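Local atomic coordinates of outer membrane porin F (Pseudomonas aeruginosa, PDB entry 4RLC), a protein that spans the outer membrane with its N-terminal eight-stranded beta-barrel domain and probably takes part in small-molecule passage as a porin. Residues D55-S61 with S85-H91; G98-S104 with G131-Y137; E22-K28 with F143-D149. All blocks are in the same frame, centred on the assembly; numbering follows the deposited sequence. Where two conformers were deposited one is given.

Contact 1 (D55-S61 with S85-H91); sequences DVELALS and SLDAIYH. With C8E ((hydroxyethyloxy)tri(ethyloxy)octane), chain C.
H91 doubles the backbone link to D55 with its own ring. The two residues stand at one end of a pair of antiparallel neighbours in the closed beta-barrel, strands 56-66 and 80-91. The H91 side chain can be followed outward. Its CB lies 3.5 Å from D55 O. CG anti to the carbonyl carbon (chi1 -61°) turns the ring back toward strand 56-66. ND1 then donates to D55 O at 3.0 Å, and the oxygen lies in the ring plane. H91 N donates to the same oxygen, so D55 O is gripped by two N-H groups, one from each face of its plane. Next to ND1, CE1 meets E57 OE1 at 3.2 Å, again at the ring edge and in its plane. The E57 carboxylate is nearly coplanar with the ring, and its chain runs extended to get there. At the tip, NE2 bonds K135 NZ, which also makes a salt bridge with E57 OE1. E57, A59 and S61 each exchange two backbone hydrogen bonds, with I89, D87 and S85.

Side chains alternate between two faces. V56, L58, L60, L86, A88 and Y90 form the apolar outer face, where L60 CG touches C4 of a detergent chain at 3.6 Å. V56 CG2 meets the Y90 ring at its edge. The D55 carboxylate stands beside Y90 but pairs with R100. E57, A59, S61, S85, D87 and I89 face the barrel interior. There I89 CD1 packs on A59 CB at 3.8 Å, and a water lies 2.6 Å from S61 OG and bonds to it.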
loop_
_atom_site.group_PDB
_atom_site.type_symbol
_atom_site.label_atom_id
_atom_site.label_comp_id
_atom_site.label_asym_id
_atom_site.label_seq_id
_atom_site.Cartn_x
_atom_site.Cartn_y
_atom_site.Cartn_z
ATOM N N ASP A 55 -8.481 13.463 7.955
ATOM C CA ASP A 55 -8.497 12.983 6.593
ATOM C C ASP A 55 -7.173 12.479 6.068
ATOM O O ASP A 55 -7.167 11.676 5.157
ATOM C CB ASP A 55 -8.968 14.106 5.631
ATOM C CG ASP A 55 -10.332 14.709 5.991
ATOM O OD1 ASP A 55 -11.180 13.955 6.469
ATOM O OD2 ASP A 55 -10.526 15.934 5.683
ATOM N N VAL A 56 -6.026 12.962 6.643
ATOM C CA VAL A 56 -4.723 12.668 6.111
ATOM C C VAL A 56 -4.024 11.638 6.986
ATOM O O VAL A 56 -3.854 11.868 8.212
ATOM C CB VAL A 56 -3.869 13.930 6.080
ATOM C CG1 VAL A 56 -2.477 13.601 5.554
ATOM C CG2 VAL A 56 -4.552 14.966 5.210
ATOM N N GLU A 57 -3.596 10.548 6.360
ATOM C CA GLU A 57 -2.909 9.495 7.043
ATOM C C GLU A 57 -1.505 9.338 6.402
ATOM O O GLU A 57 -1.346 9.417 5.151
ATOM C CB GLU A 57 -3.688 8.215 6.879
ATOM C CG GLU A 57 -3.063 6.945 7.460
ATOM C CD GLU A 57 -3.754 5.645 7.064
ATOM O OE1 GLU A 57 -4.710 5.595 6.227
ATOM O OE2 GLU A 57 -3.246 4.585 7.600
ATOM N N LEU A 58 -0.494 9.148 7.251
ATOM C CA LEU A 58 0.823 8.765 6.810
ATOM C C LEU A 58 0.959 7.262 7.094
ATOM O O LEU A 58 0.588 6.809 8.174
ATOM C CB LEU A 58 1.887 9.530 7.607
ATOM C CG LEU A 58 1.894 11.033 7.424
ATOM C CD1 LEU A 58 3.165 11.607 8.040
ATOM C CD2 LEU A 58 1.787 11.379 5.948
ATOM N N ALA A 59 1.426 6.476 6.120
ATOM C CA ALA A 59 1.522 5.014 6.327
ATOM C C ALA A 59 2.846 4.520 5.817
ATOM O O ALA A 59 3.333 4.891 4.718
ATOM C CB ALA A 59 0.366 4.299 5.594
ATOM N N LEU A 60 3.407 3.625 6.597
ATOM C CA LEU A 60 4.582 2.858 6.281
ATOM C C LEU A 60 4.133 1.405 6.018
ATOM O O LEU A 60 3.443 0.752 6.832
ATOM C CB LEU A 60 5.521 2.916 7.547
ATOM C CG LEU A 60 6.790 2.090 7.439
ATOM C CD1 LEU A 60 7.718 2.640 6.368
ATOM C CD2 LEU A 60 7.507 2.096 8.840
ATOM N N SER A 61 4.522 0.881 4.869
ATOM C CA SER A 61 4.126 -0.443 4.418
ATOM C C SER A 61 5.312 -1.283 4.094
ATOM O O SER A 61 6.371 -0.791 3.631
ATOM C CB SER A 61 3.308 -0.298 3.084
ATOM O OG SER A 61 2.178 0.410 3.355
ATOM N N SER A 85 7.339 1.073 1.637
ATOM C CA SER A 85 6.757 2.270 1.078
ATOM C C SER A 85 6.293 3.240 2.156
ATOM O O SER A 85 5.893 2.821 3.254
ATOM C CB SER A 85 5.569 1.826 0.233
ATOM O OG SER A 85 5.013 2.884 -0.448
ATOM N N LEU A 86 6.428 4.517 1.882
ATOM C CA LEU A 86 5.890 5.562 2.737
ATOM C C LEU A 86 4.958 6.350 1.864
ATOM O O LEU A 86 5.383 6.972 0.834
ATOM C CB LEU A 86 6.996 6.499 3.304
ATOM C CG LEU A 86 6.557 7.569 4.339
ATOM C CD1 LEU A 86 5.993 6.970 5.608
ATOM C CD2 LEU A 86 7.755 8.418 4.749
ATOM N N ASP A 87 3.704 6.427 2.325
ATOM C CA ASP A 87 2.647 7.063 1.511
ATOM C C ASP A 87 1.830 8.016 2.360
ATOM O O ASP A 87 1.609 7.811 3.535
ATOM C CB ASP A 87 1.716 6.019 0.882
ATOM C CG ASP A 87 2.451 5.104 -0.081
ATOM O OD1 ASP A 87 2.570 5.447 -1.287
ATOM O OD2 ASP A 87 2.955 4.021 0.397
ATOM N N ALA A 88 1.376 9.107 1.710
ATOM C CA ALA A 88 0.363 9.979 2.258
ATOM C C ALA A 88 -0.962 9.705 1.635
ATOM O O ALA A 88 -1.081 9.720 0.370
ATOM C CB ALA A 88 0.755 11.407 1.982
ATOM N N ILE A 89 -1.990 9.533 2.467
ATOM C CA ILE A 89 -3.299 9.116 1.982
ATOM C C ILE A 89 -4.355 10.147 2.412
ATOM O O ILE A 89 -4.409 10.553 3.578
ATOM C CB ILE A 89 -3.638 7.751 2.589
ATOM C CG1 ILE A 89 -2.619 6.722 2.114
ATOM C CG2 ILE A 89 -5.028 7.346 2.114
ATOM C CD1 ILE A 89 -1.528 6.524 3.134
ATOM N N TYR A 90 -5.075 10.688 1.433
ATOM C CA TYR A 90 -6.132 11.592 1.705
ATOM C C TYR A 90 -7.451 10.844 1.614
ATOM O O TYR A 90 -7.770 10.316 0.527
ATOM C CB TYR A 90 -6.149 12.783 0.665
ATOM C CG TYR A 90 -7.312 13.717 0.987
ATOM C CD1 TYR A 90 -7.246 14.608 2.047
ATOM C CD2 TYR A 90 -8.499 13.600 0.321
ATOM C CE1 TYR A 90 -8.297 15.405 2.366
ATOM C CE2 TYR A 90 -9.586 14.377 0.637
ATOM C CZ TYR A 90 -9.488 15.301 1.632
ATOM O OH TYR A 90 -10.601 16.024 1.911
ATOM N N HIS A 91 -8.279 10.929 2.654
ATOM C CA HIS A 91 -9.558 10.276 2.749
ATOM C C HIS A 91 -10.668 11.234 2.544
ATOM O O HIS A 91 -10.817 12.241 3.204
ATOM C CB HIS A 91 -9.796 9.588 4.089
ATOM C CG HIS A 91 -8.819 8.500 4.399
ATOM N ND1 HIS A 91 -7.514 8.727 4.797
ATOM C CD2 HIS A 91 -8.985 7.154 4.445
ATOM C CE1 HIS A 91 -6.916 7.582 5.079
ATOM N NE2 HIS A 91 -7.783 6.612 4.861
HETATM C C1 C8E C . 10.852 -3.131 6.567
HETATM C C2 C8E C . 10.149 -1.967 7.221
HETATM C C3 C8E C . 8.908 -2.364 8.030
HETATM C C4 C8E C . 7.817 -1.340 7.761
HETATM C C5 C8E C . 6.532 -1.517 8.559
HETATM C C6 C8E C . 5.928 -2.900 8.572
HETATM C C7 C8E C . 4.488 -2.795 9.059
HETATM C C8 C8E C . 3.785 -4.133 9.257
HETATM O O9 C8E C . 2.760 -3.952 10.258
HETATM C C10 C8E C . 1.504 -4.638 10.099
HETATM C C11 C8E C . 1.509 -6.041 10.712
HETATM O O12 C8E C . 0.182 -6.616 10.801
HETATM C C13 C8E C . -0.313 -7.223 9.604
HETATM C C14 C8E C . 0.327 -8.586 9.360
HETATM O O15 C8E C . 0.681 -8.714 7.979
HETATM C C16 C8E C . 0.982 -10.036 7.547
HETATM C C17 C8E C . 0.429 -10.177 6.152
HETATM O O18 C8E C . 1.212 -11.079 5.396
HETATM O O HOH W 1 2.694 2.829 2.649
#

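Contact 2 (G98-S104 with G131-Y137); sequences GLRPYVS and GAGLKYY. With C8E ((hydroxyethyloxy)tri(ethyloxy)octane), chain B.
The Y102 ring lies flat on the backbone of G133, its pair on the adjacent strand. G133 CA sits over one ring face, 3.7 Å from the centroid, and G133 N is above the ring centre. The first torsion explains this pose. Y102 CG is held between its own backbone N and carbonyl carbon (chi1 72°), which lays the ring across to strand 120-137. G133 has no side chain, so the ring can settle directly on the main chain. K135 CG and CD run alongside the same ring, CG reaching Y102 CD2 at 3.7 Å. Beyond that the lysine chain bends at chi3 and carries NZ away to E22 and E57.

A second aromatic meets a glycine on the opposite face of the sheet. G98 CA lies over the Y136 ring, 4.2 Å from its centroid, while L99 CB packs on Y136 CD2 at 3.9 Å. On the Y102 side of the sheet, the Y137 ring takes G98 O at its edge, in plane. R100 CD touches Y137 CE1 at 3.8 Å; the guanidinium continues to D55, and Y137 OH bonds E22. L134 CD2 meets P101 CB on the outer face, where a detergent molecule lies against both residues and brings its O15 to 3.3 Å from P101 CG.

Eight backbone hydrogen bonds hold the pair in antiparallel register. The Y102–G133 pair resembles the mortise-tenon joints, an aromatic laid over a glycine of the next strand, known from outer membrane beta-barrels; here it lies in the hairpin of strands 98-115 and 120-137.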
loop_
_atom_site.group_PDB
_atom_site.type_symbol
_atom_site.label_atom_id
_atom_site.label_comp_id
_atom_site.label_asym_id
_atom_site.label_seq_id
_atom_site.Cartn_x
_atom_site.Cartn_y
_atom_site.Cartn_z
ATOM N N GLY A 98 -18.814 3.640 7.586
ATOM C CA GLY A 98 -19.221 3.964 6.186
ATOM C C GLY A 98 -18.018 3.983 5.275
ATOM O O GLY A 98 -16.903 3.554 5.597
ATOM N N LEU A 99 -18.207 4.593 4.107
ATOM C CA LEU A 99 -17.248 4.480 3.036
ATOM C C LEU A 99 -16.371 5.736 3.028
ATOM O O LEU A 99 -16.894 6.881 3.041
ATOM C CB LEU A 99 -18.032 4.399 1.660
ATOM C CG LEU A 99 -17.167 4.357 0.413
ATOM C CD1 LEU A 99 -16.427 3.025 0.278
ATOM C CD2 LEU A 99 -18.011 4.672 -0.847
ATOM N N ARG A 100 -15.080 5.514 2.906
ATOM C CA ARG A 100 -14.082 6.561 2.717
ATOM C C ARG A 100 -13.259 6.206 1.560
ATOM O O ARG A 100 -12.245 5.474 1.599
ATOM C CB ARG A 100 -13.181 6.757 4.015
ATOM C CG ARG A 100 -13.952 7.105 5.251
ATOM C CD ARG A 100 -13.016 7.723 6.317
ATOM N NE ARG A 100 -12.855 9.153 5.954
ATOM C CZ ARG A 100 -12.082 10.004 6.624
ATOM N NH1 ARG A 100 -12.033 11.268 6.267
ATOM N NH2 ARG A 100 -11.388 9.592 7.687
ATOM N N PRO A 101 -13.656 6.722 0.373
ATOM C CA PRO A 101 -12.709 6.623 -0.703
ATOM C C PRO A 101 -11.420 7.381 -0.382
ATOM O O PRO A 101 -11.475 8.337 0.416
ATOM C CB PRO A 101 -13.459 7.296 -1.868
ATOM C CG PRO A 101 -14.906 7.431 -1.440
ATOM C CD PRO A 101 -14.801 7.566 0.069
ATOM N N TYR A 102 -10.321 7.044 -1.063
ATOM C CA TYR A 102 -9.088 7.757 -0.868
ATOM C C TYR A 102 -8.239 7.846 -2.114
ATOM O O TYR A 102 -8.365 7.097 -3.070
ATOM C CB TYR A 102 -8.280 7.048 0.283
ATOM C CG TYR A 102 -7.689 5.698 -0.115
ATOM C CD1 TYR A 102 -6.499 5.616 -0.817
ATOM C CD2 TYR A 102 -8.365 4.467 0.157
ATOM C CE1 TYR A 102 -6.005 4.392 -1.243
ATOM C CE2 TYR A 102 -7.849 3.264 -0.264
ATOM C CZ TYR A 102 -6.675 3.231 -0.931
ATOM O OH TYR A 102 -6.179 2.066 -1.406
ATOM N N VAL A 103 -7.331 8.808 -2.056
ATOM C CA VAL A 103 -6.219 8.917 -3.002
ATOM C C VAL A 103 -4.888 8.999 -2.216
ATOM O O VAL A 103 -4.865 9.390 -1.088
ATOM C CB VAL A 103 -6.380 10.137 -3.924
ATOM C CG1 VAL A 103 -7.602 9.979 -4.791
ATOM C CG2 VAL A 103 -6.438 11.454 -3.165
ATOM N N SER A 104 -3.812 8.515 -2.821
ATOM C CA SER A 104 -2.549 8.423 -2.153
ATOM C C SER A 104 -1.395 8.615 -3.107
ATOM O O SER A 104 -1.526 8.478 -4.330
ATOM C CB SER A 104 -2.350 7.089 -1.437
ATOM O OG SER A 104 -2.300 6.086 -2.332
ATOM N N GLY A 131 -1.955 6.197 -6.044
ATOM C CA GLY A 131 -3.033 5.259 -5.894
ATOM C C GLY A 131 -4.346 5.843 -5.538
ATOM O O GLY A 131 -4.474 7.022 -5.161
ATOM N N ALA A 132 -5.349 4.981 -5.594
ATOM C CA ALA A 132 -6.671 5.349 -5.148
ATOM C C ALA A 132 -7.406 4.066 -4.683
ATOM O O ALA A 132 -7.101 2.927 -5.060
ATOM C CB ALA A 132 -7.485 5.997 -6.313
ATOM N N GLY A 133 -8.416 4.248 -3.893
ATOM C CA GLY A 133 -9.147 3.087 -3.410
ATOM C C GLY A 133 -10.371 3.412 -2.601
ATOM O O GLY A 133 -10.787 4.570 -2.471
ATOM N N LEU A 134 -10.965 2.333 -2.074
ATOM C CA LEU A 134 -12.196 2.428 -1.275
ATOM C C LEU A 134 -11.890 1.757 0.067
ATOM O O LEU A 134 -11.442 0.596 0.073
ATOM C CB LEU A 134 -13.287 1.687 -1.953
ATOM C CG LEU A 134 -13.667 2.323 -3.307
ATOM C CD1 LEU A 134 -14.719 1.458 -3.956
ATOM C CD2 LEU A 134 -14.141 3.736 -3.122
ATOM N N LYS A 135 -12.138 2.449 1.170
ATOM C CA LYS A 135 -12.021 1.829 2.509
ATOM C C LYS A 135 -13.391 1.883 3.116
ATOM O O LYS A 135 -13.993 2.971 3.214
ATOM C CB LYS A 135 -10.999 2.554 3.411
ATOM C CG LYS A 135 -9.574 2.373 2.981
ATOM C CD LYS A 135 -8.649 3.356 3.718
ATOM C CE LYS A 135 -8.482 3.019 5.171
ATOM N NZ LYS A 135 -7.265 3.796 5.677
ATOM N N TYR A 136 -13.945 0.738 3.516
ATOM C CA TYR A 136 -15.243 0.707 4.102
ATOM C C TYR A 136 -15.074 0.266 5.552
ATOM O O TYR A 136 -14.769 -0.859 5.818
ATOM C CB TYR A 136 -16.210 -0.209 3.370
ATOM C CG TYR A 136 -17.642 0.101 3.686
ATOM C CD1 TYR A 136 -18.169 -0.139 4.914
ATOM C CD2 TYR A 136 -18.490 0.697 2.762
ATOM C CE1 TYR A 136 -19.477 0.169 5.261
ATOM C CE2 TYR A 136 -19.775 1.014 3.109
ATOM C CZ TYR A 136 -20.288 0.699 4.345
ATOM O OH TYR A 136 -21.589 1.044 4.658
ATOM N N TYR A 137 -15.333 1.235 6.436
ATOM C CA TYR A 137 -15.382 0.982 7.886
ATOM C C TYR A 137 -16.772 0.423 8.173
ATOM O O TYR A 137 -17.758 1.133 8.293
ATOM C CB TYR A 137 -15.116 2.268 8.679
ATOM C CG TYR A 137 -13.733 2.811 8.486
ATOM C CD1 TYR A 137 -13.433 3.642 7.412
ATOM C CD2 TYR A 137 -12.680 2.544 9.401
ATOM C CE1 TYR A 137 -12.158 4.153 7.230
ATOM C CE2 TYR A 137 -11.402 3.072 9.225
ATOM C CZ TYR A 137 -11.122 3.923 8.175
ATOM O OH TYR A 137 -9.831 4.438 7.948
HETATM C C1 C8E B . -11.030 -0.069 -7.026
HETATM C C2 C8E B . -11.684 1.212 -6.541
HETATM C C3 C8E B . -11.072 2.506 -7.055
HETATM C C4 C8E B . -11.733 3.670 -6.343
HETATM C C5 C8E B . -11.443 5.076 -6.829
HETATM C C6 C8E B . -12.027 6.079 -5.835
HETATM C C7 C8E B . -11.339 7.445 -5.768
HETATM C C8 C8E B . -12.082 8.358 -4.788
HETATM O O9 C8E B . -11.776 9.757 -4.918
HETATM C C10 C8E B . -12.803 10.771 -4.742
HETATM C C11 C8E B . -14.056 10.493 -3.914
HETATM O O12 C8E B . -14.839 11.669 -4.125
HETATM C C13 C8E B . -15.931 12.018 -3.280
HETATM C C14 C8E B . -16.947 10.915 -3.120
HETATM O O15 C8E B . -16.525 10.294 -1.894
#

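Contact 3 (E22-K28 with F143-D149); sequences EIEAFGK and FAKASLD. With C8E ((hydroxyethyloxy)tri(ethyloxy)octane), chain E; C8E ((hydroxyethyloxy)tri(ethyloxy)octane), chain F; C8E ((hydroxyethyloxy)tri(ethyloxy)octane), chain C.
The F143 ring receives E24 OE1 at its edge, in the ring plane, 3.6 Å from CE1. The two flat groups are nearly perpendicular, with planes 85° apart. E22 reaches the ring from a slant, and its CD comes within 3.5 Å of F143 CE2. K135 adds a cation-pi contact to the ring. The E22 carboxylate itself is held by Y137 OH and by a salt bridge to K135.

E24 extends straight into the barrel, with CG anti to its backbone N (chi1 -178°). K145 NZ meets it there. The main bond runs to E24 OE2 at 2.8 Å, on the syn lone pair; the one to OE1 is weak. A water accepts from K145 NZ and donates to E24 OE1, so lysine and carboxylate are also linked through solvent. Further along, K28 NZ bonds D149 OD2 at 2.6 Å, approaching from well above the carboxylate plane. These salt bridges probably balance charge in the barrel interior.

The two segments are not sheet neighbours. The axes of the two short segments pass 8.9 Å apart, and strand 164-174 lies between strands 21-30 and 142-153 where the barrel closes. I23 and A25 bond by backbone to F173 and V171 of that strand.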
loop_
_atom_site.group_PDB
_atom_site.type_symbol
_atom_site.label_atom_id
_atom_site.label_comp_id
_atom_site.label_asym_id
_atom_site.label_seq_id
_atom_site.Cartn_x
_atom_site.Cartn_y
_atom_site.Cartn_z
ATOM N N GLU A 22 -3.783 2.925 12.474
ATOM C CA GLU A 22 -4.326 1.803 11.750
ATOM C C GLU A 22 -3.260 0.785 11.483
ATOM O O GLU A 22 -2.110 1.136 11.145
ATOM C CB GLU A 22 -4.960 2.226 10.372
ATOM C CG GLU A 22 -6.291 2.813 10.595
ATOM C CD GLU A 22 -7.048 3.261 9.336
ATOM O OE1 GLU A 22 -6.530 3.225 8.200
ATOM O OE2 GLU A 22 -8.172 3.670 9.595
ATOM N N ILE A 23 -3.584 -0.475 11.713
ATOM C CA ILE A 23 -2.772 -1.577 11.294
ATOM C C ILE A 23 -3.535 -2.343 10.232
ATOM O O ILE A 23 -4.718 -2.593 10.389
ATOM C CB ILE A 23 -2.579 -2.566 12.443
ATOM C CG1 ILE A 23 -2.101 -1.793 13.651
ATOM C CG2 ILE A 23 -1.626 -3.663 12.041
ATOM C CD1 ILE A 23 -0.766 -1.331 13.484
ATOM N N GLU A 24 -2.829 -2.723 9.170
ATOM C CA GLU A 24 -3.494 -3.331 7.979
ATOM C C GLU A 24 -2.717 -4.476 7.424
ATOM O O GLU A 24 -1.444 -4.456 7.478
ATOM C CB GLU A 24 -3.620 -2.234 6.888
ATOM C CG GLU A 24 -4.309 -2.677 5.618
ATOM C CD GLU A 24 -4.423 -1.510 4.633
ATOM O OE1 GLU A 24 -4.604 -0.373 5.089
ATOM O OE2 GLU A 24 -4.311 -1.750 3.410
ATOM N N ALA A 25 -3.398 -5.474 6.828
ATOM C CA ALA A 25 -2.782 -6.542 6.062
ATOM C C ALA A 25 -3.302 -6.341 4.655
ATOM O O ALA A 25 -4.442 -5.999 4.520
ATOM C CB ALA A 25 -3.128 -7.941 6.524
ATOM N N PHE A 26 -2.435 -6.540 3.680
ATOM C CA PHE A 26 -2.844 -6.401 2.235
ATOM C C PHE A 26 -2.296 -7.462 1.324
ATOM O O PHE A 26 -1.290 -8.105 1.607
ATOM C CB PHE A 26 -2.465 -5.005 1.737
ATOM C CG PHE A 26 -1.010 -4.754 1.613
ATOM C CD1 PHE A 26 -0.269 -5.236 0.583
ATOM C CD2 PHE A 26 -0.353 -4.013 2.637
ATOM C CE1 PHE A 26 1.114 -4.998 0.489
ATOM C CE2 PHE A 26 0.999 -3.780 2.541
ATOM C CZ PHE A 26 1.732 -4.308 1.512
ATOM N N GLY A 27 -2.881 -7.559 0.084
ATOM C CA GLY A 27 -2.397 -8.435 -0.856
ATOM C C GLY A 27 -2.825 -7.822 -2.211
ATOM O O GLY A 27 -3.942 -7.352 -2.354
ATOM N N LYS A 28 -1.863 -7.700 -3.087
ATOM C CA LYS A 28 -2.038 -7.012 -4.427
ATOM C C LYS A 28 -1.486 -7.877 -5.552
ATOM O O LYS A 28 -0.580 -8.683 -5.372
ATOM C CB LYS A 28 -1.297 -5.686 -4.374
ATOM C CG LYS A 28 -1.715 -4.744 -3.309
ATOM C CD LYS A 28 -0.788 -3.538 -3.285
ATOM C CE LYS A 28 -1.149 -2.602 -2.142
ATOM N NZ LYS A 28 -0.657 -1.179 -2.343
ATOM N N PHE A 143 -12.054 -2.133 9.034
ATOM C CA PHE A 143 -12.315 -1.803 7.599
ATOM C C PHE A 143 -11.829 -2.895 6.691
ATOM O O PHE A 143 -10.934 -3.637 6.967
ATOM C CB PHE A 143 -11.751 -0.418 7.231
ATOM C CG PHE A 143 -10.257 -0.337 7.208
ATOM C CD1 PHE A 143 -9.492 -0.688 6.089
ATOM C CD2 PHE A 143 -9.587 -0.015 8.414
ATOM C CE1 PHE A 143 -8.090 -0.592 6.147
ATOM C CE2 PHE A 143 -8.197 0.089 8.435
ATOM C CZ PHE A 143 -7.464 -0.249 7.358
ATOM N N ALA A 144 -12.444 -2.943 5.482
ATOM C CA ALA A 144 -11.934 -3.675 4.370
ATOM C C ALA A 144 -11.626 -2.608 3.265
ATOM O O ALA A 144 -12.282 -1.550 3.228
ATOM C CB ALA A 144 -12.972 -4.666 3.892
ATOM N N LYS A 145 -10.659 -2.899 2.454
ATOM C CA LYS A 145 -10.171 -1.928 1.422
ATOM C C LYS A 145 -10.000 -2.613 0.079
ATOM O O LYS A 145 -9.584 -3.769 0.004
ATOM C CB LYS A 145 -8.798 -1.420 1.928
ATOM C CG LYS A 145 -7.910 -0.608 1.019
ATOM C CD LYS A 145 -6.708 -0.144 1.839
ATOM C CE LYS A 145 -5.421 0.117 1.079
ATOM N NZ LYS A 145 -4.440 0.741 2.043
ATOM N N ALA A 146 -10.375 -1.920 -1.027
ATOM C CA ALA A 146 -10.028 -2.355 -2.371
ATOM C C ALA A 146 -9.221 -1.234 -3.014
ATOM O O ALA A 146 -9.603 -0.068 -2.850
ATOM C CB ALA A 146 -11.315 -2.468 -3.218
ATOM N N SER A 147 -8.094 -1.554 -3.649
ATOM C CA SER A 147 -7.116 -0.536 -4.051
ATOM C C SER A 147 -6.635 -0.725 -5.492
ATOM O O SER A 147 -6.589 -1.858 -5.995
ATOM C CB SER A 147 -5.867 -0.674 -3.085
ATOM O OG SER A 147 -5.235 -1.960 -3.123
ATOM N N LEU A 148 -6.223 0.387 -6.110
ATOM C CA LEU A 148 -5.447 0.429 -7.348
ATOM C C LEU A 148 -4.213 1.251 -7.109
ATOM O O LEU A 148 -4.331 2.341 -6.538
ATOM C CB LEU A 148 -6.270 1.147 -8.434
ATOM C CG LEU A 148 -7.531 0.451 -8.855
ATOM C CD1 LEU A 148 -8.284 1.341 -9.845
ATOM C CD2 LEU A 148 -7.228 -0.924 -9.475
ATOM N N ASP A 149 -3.027 0.733 -7.418
ATOM C CA ASP A 149 -1.817 1.459 -7.169
ATOM C C ASP A 149 -0.946 1.384 -8.427
ATOM O O ASP A 149 -0.809 0.310 -8.976
ATOM C CB ASP A 149 -1.025 0.846 -5.990
ATOM C CG ASP A 149 -1.749 0.957 -4.641
ATOM O OD1 ASP A 149 -1.761 2.081 -4.096
ATOM O OD2 ASP A 149 -2.273 -0.074 -4.072
HETATM O O12 C8E E . -9.879 -6.425 -6.145
HETATM C C13 C8E E . -9.694 -7.697 -6.757
HETATM C C14 C8E E . -8.840 -8.640 -5.915
HETATM O O15 C8E E . -7.493 -8.162 -5.805
HETATM C C16 C8E E . -6.505 -9.156 -5.908
HETATM C C17 C8E E . -5.795 -9.350 -4.591
HETATM O O18 C8E E . -5.147 -10.603 -4.681
HETATM C C19 C8E E . -3.845 -10.665 -4.182
HETATM C C20 C8E E . -3.323 -12.061 -4.286
HETATM O O21 C8E E . -3.808 -12.748 -5.441
HETATM C C6 C8E F . -23.495 7.575 -2.207
HETATM C C7 C8E F . -23.793 6.101 -2.525
HETATM C C8 C8E F . -23.336 5.121 -1.438
HETATM O O9 C8E F . -22.861 3.901 -2.030
HETATM C C10 C8E F . -21.932 3.146 -1.234
HETATM C C11 C8E F . -22.459 1.717 -1.139
HETATM O O12 C8E F . -21.520 0.818 -0.550
HETATM C C13 C8E F . -20.330 0.616 -1.316
HETATM C C14 C8E F . -19.878 -0.821 -1.111
HETATM O O15 C8E F . -18.589 -0.993 -1.708
HETATM C C16 C8E F . -17.476 -0.740 -0.840
HETATM C C17 C8E F . -16.369 -1.758 -1.092
HETATM O O18 C8E F . -15.248 -1.457 -0.256
HETATM C C19 C8E F . -14.142 -2.310 -0.439
HETATM C C20 C8E F . -14.332 -3.484 0.461
HETATM O O21 C8E F . -14.081 -4.692 -0.232
HETATM C C1 C8E C . 10.852 -3.131 6.567
HETATM C C2 C8E C . 10.149 -1.967 7.221
HETATM C C3 C8E C . 8.908 -2.364 8.030
HETATM C C4 C8E C . 7.817 -1.340 7.761
HETATM C C5 C8E C . 6.532 -1.517 8.559
HETATM C C6 C8E C . 5.928 -2.900 8.572
HETATM C C7 C8E C . 4.488 -2.795 9.059
HETATM C C8 C8E C . 3.785 -4.133 9.257
HETATM O O9 C8E C . 2.760 -3.952 10.258
HETATM C C10 C8E C . 1.504 -4.638 10.099
HETATM C C11 C8E C . 1.509 -6.041 10.712
HETATM O O12 C8E C . 0.182 -6.616 10.801
HETATM C C13 C8E C . -0.313 -7.223 9.604
HETATM C C14 C8E C . 0.327 -8.586 9.360
HETATM O O15 C8E C . 0.681 -8.714 7.979
HETATM C C16 C8E C . 0.982 -10.036 7.547
HETATM C C17 C8E C . 0.429 -10.177 6.152
HETATM O O18 C8E C . 1.212 -11.079 5.396
HETATM O O HOH W 2 -4.999 2.449 4.274
#

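In the fold
All three contacts belong to one barrel wall and meet in its interior. Contact 2 lies 12 Å from contact 1 and 9 Å from contact 3, centre to centre. A salt bridge from D55 OD1 to R100 NH1 (2.8 Å) ties contact 1 to contact 2. E22 ties contact 3 to contact 2, with OE1 2.7 Å from K135 NZ and OE2 2.5 Å from Y137 OH. E22 OE1 also stands 3.6 Å from E57 OE1, a closeness that the shared K135 probably eases. These charged side chains reach across the barrel interior, so anything passing this level would probably have to get by them. Outside, the detergent of chain C touches both contact 1 and contact 3.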